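Local coordinates for protein glutathione S-transferase-3 (Necator americanus, PDB 3W8S) that probably conjugates glutathione to electrophilic compounds, releasing a halide, as a sigma-class glutathione S-transferase that binds glutathione, at residues E130-F133 and G134-N138. Residues are numbered along the deposited sequence; the frame is centred on the assembly and turned at random.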
ATOM      1  N   GLU A 130     -14.528   6.213  12.597  1.00 10.20           N
ATOM      2  CA  GLU A 130     -14.245   6.342  14.048  1.00 10.60           C
ATOM      3  C   GLU A 130     -12.894   5.669  14.426  1.00 10.97           C
ATOM      4  O   GLU A 130     -12.095   6.215  15.201  1.00 10.25           O
ATOM      5  CB  GLU A 130     -15.364   5.723  14.903  1.00 10.09           C
ATOM      6  CG  GLU A 130     -15.036   5.631  16.373  1.00 11.44           C
ATOM      7  CD  GLU A 130     -16.209   5.111  17.249  1.00 11.14           C
ATOM      8  OE1 GLU A 130     -17.364   5.646  17.145  1.00 10.51           O
ATOM      9  OE2 GLU A 130     -15.963   4.148  18.018  1.00  9.97           O
ATOM     10  N   LYS A 131     -12.675   4.461  13.938  1.00 10.95           N
ATOM     11  CA  LYS A 131     -11.425   3.818  14.288  1.00 12.88           C
ATOM     12  C   LYS A 131     -10.248   4.575  13.624  1.00 10.76           C
ATOM     13  O   LYS A 131      -9.194   4.790  14.266  1.00 10.05           O
ATOM     14  CB  LYS A 131     -11.386   2.398  13.706  1.00 14.23           C
ATOM     15  CG  LYS A 131     -12.507   1.556  14.308  1.00 18.35           C
ATOM     16  CD  LYS A 131     -12.456   0.101  13.823  1.00 20.49           C
ATOM     17  CE  LYS A 131     -13.030   0.053  12.406  1.00 20.51           C
ATOM     18  NZ  LYS A 131     -13.310  -1.345  12.004  1.00 19.75           N
ATOM     19  N   PHE A 132     -10.420   4.899  12.339  1.00  9.74           N
ATOM     20  CA  PHE A 132      -9.296   5.550  11.574  1.00  9.63           C
ATOM     21  C   PHE A 132      -8.965   6.966  12.178  1.00 10.77           C
ATOM     22  O   PHE A 132      -7.791   7.295  12.494  1.00 11.04           O
ATOM     23  CB  PHE A 132      -9.623   5.600  10.078  1.00  9.23           C
ATOM     24  CG  PHE A 132      -8.607   6.359   9.270  1.00 10.86           C
ATOM     25  CD1 PHE A 132      -7.279   5.861   9.146  1.00  9.60           C
ATOM     26  CD2 PHE A 132      -8.956   7.549   8.607  1.00 10.89           C
ATOM     27  CE1 PHE A 132      -6.321   6.565   8.427  1.00 10.85           C
ATOM     28  CE2 PHE A 132      -7.980   8.260   7.871  1.00 13.35           C
ATOM     29  CZ  PHE A 132      -6.673   7.746   7.763  1.00 11.32           C
ATOM     30  N   PHE A 133      -9.993   7.781  12.403  1.00  9.67           N
ATOM     31  CA  PHE A 133      -9.801   9.090  13.035  1.00 10.53           C
ATOM     32  C   PHE A 133      -9.228   8.964  14.454  1.00 11.30           C
ATOM     33  O   PHE A 133      -8.489   9.832  14.910  1.00 12.92           O
ATOM     34  CB  PHE A 133     -11.136   9.875  13.116  1.00 10.39           C
ATOM     35  CG  PHE A 133     -11.540  10.561  11.845  1.00 11.07           C
ATOM     36  CD1 PHE A 133     -10.911  10.224  10.612  1.00 11.61           C
ATOM     37  CD2 PHE A 133     -12.574  11.539  11.856  1.00 11.19           C
ATOM     38  CE1 PHE A 133     -11.293  10.845   9.434  1.00 11.53           C
ATOM     39  CE2 PHE A 133     -12.991  12.123  10.662  1.00 11.63           C
ATOM     40  CZ  PHE A 133     -12.323  11.808   9.459  1.00 11.93           C
ATOM     41  N   GLY A 134      -9.558   7.904  15.176  1.00 10.49           N
ATOM     42  CA  GLY A 134      -8.958   7.742  16.496  1.00  9.92           C
ATOM     43  C   GLY A 134      -7.472   7.485  16.362  1.00 10.22           C
ATOM     44  O   GLY A 134      -6.690   8.073  17.081  1.00 10.91           O
ATOM     45  N   PHE A 135      -7.053   6.635  15.441  1.00 10.69           N
ATOM     46  CA  PHE A 135      -5.573   6.467  15.278  1.00 12.34           C
ATOM     47  C   PHE A 135      -4.912   7.752  14.795  1.00 12.52           C
ATOM     48  O   PHE A 135      -3.800   8.037  15.218  1.00 12.65           O
ATOM     49  CB  PHE A 135      -5.246   5.327  14.287  1.00 11.89           C
ATOM     50  CG  PHE A 135      -5.739   3.971  14.775  1.00 13.67           C
ATOM     51  CD1 PHE A 135      -5.517   3.582  16.096  1.00 14.12           C
ATOM     52  CD2 PHE A 135      -6.390   3.084  13.903  1.00 15.35           C
ATOM     53  CE1 PHE A 135      -5.965   2.341  16.571  1.00 15.11           C
ATOM     54  CE2 PHE A 135      -6.808   1.802  14.350  1.00 14.50           C
ATOM     55  CZ  PHE A 135      -6.610   1.460  15.675  1.00 15.22           C
ATOM     56  N   MET A 136      -5.525   8.457  13.842  1.00 11.18           N
ATOM     57  CA  MET A 136      -4.907   9.700  13.325  1.00 11.24           C
ATOM     58  C   MET A 136      -4.812  10.738  14.438  1.00 13.55           C
ATOM     59  O   MET A 136      -3.812  11.490  14.531  1.00 12.81           O
ATOM     60  CB  MET A 136      -5.722  10.300  12.180  1.00 10.27           C
ATOM     61  CG  MET A 136      -5.755   9.411  10.907  1.00 11.35           C
ATOM     62  SD  MET A 136      -4.083   9.010  10.288  1.00 12.96           S
ATOM     63  CE  MET A 136      -3.728   7.412  11.124  1.00 13.27           C
ATOM     64  N   THR A 137      -5.874  10.835  15.248  1.00 12.54           N
ATOM     65  CA  THR A 137      -5.809  11.747  16.414  1.00 13.76           C
ATOM     66  C   THR A 137      -4.683  11.430  17.403  1.00 13.28           C
ATOM     67  O   THR A 137      -4.068  12.355  17.960  1.00 14.70           O
ATOM     68  CB  THR A 137      -7.166  11.777  17.186  1.00 14.02           C
ATOM     69  OG1 THR A 137      -8.229  12.119  16.271  1.00 14.64           O
ATOM     70  CG2 THR A 137      -7.105  12.845  18.362  1.00 16.74           C
ATOM     71  N   ASN A 138      -4.364  10.150  17.638  1.00 13.69           N
ATOM     72  CA  ASN A 138      -3.181   9.848  18.522  1.00 13.37           C
ATOM     73  C   ASN A 138      -1.911  10.435  17.891  1.00 14.59           C
ATOM     74  O   ASN A 138      -1.027  10.917  18.581  1.00 14.06           O
ATOM     75  CB  ASN A 138      -2.959   8.352  18.630  1.00 16.13           C
ATOM     76  CG  ASN A 138      -4.089   7.646  19.294  1.00 21.93           C
ATOM     77  OD1 ASN A 138      -4.932   8.271  19.978  1.00 22.06           O
ATOM     78  ND2 ASN A 138      -4.154   6.302  19.081  1.00 24.33           N
TER
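Two successive turns of helix 117-143, in the all-helical C-terminal domain, meet here through F132 and M136 and through F133 and T137. M136 lies one turn after F132 and sets its CG over one face of the ring. M136 CG sits 3.9 Å from the centroid of the F132 ring, 18° off the ring normal, a CH-pi contact displaced toward the rim at CZ. The sulfur follows obliquely: M136 SD is 4.4 Å from the same centroid. With CG anti to the backbone N (chi1 174°), the F132 ring swings along the helix toward M136, and CZ comes 3.7 Å from M136 CG. The M136 chain bends at chi2 and chi3, which keeps SD and CE beside the ring. F132 and M136 are buried against helices 82-101 and 155-170, where F98 stacks on F132 and L160 touches both.

The main chain carries the usual i+4 to i N-H...O bonds. M136 N to F132 O is the straightest, at 2.9 Å with an N-H...O angle of 166°. F133 O takes two donors. T137 N reaches it at 2.8 Å and the hydroxyl T137 OG1 at 2.7 Å, from opposite faces of the carbonyl plane. The buried hydroxyl is thus satisfied by its own helix.

The F135 ring lies with a face over K131 O, and its CD2 is 3.3 Å from that oxygen. F135 also packs on P47 of the second subunit, and M136 on F48 of the same subunit. K131 turns outward to a salt bridge with E101. The i, i+4 Met-aromatic contact and the threonine-to-carbonyl bond, a common helical feature, belong to the GST C-terminal helical bundle.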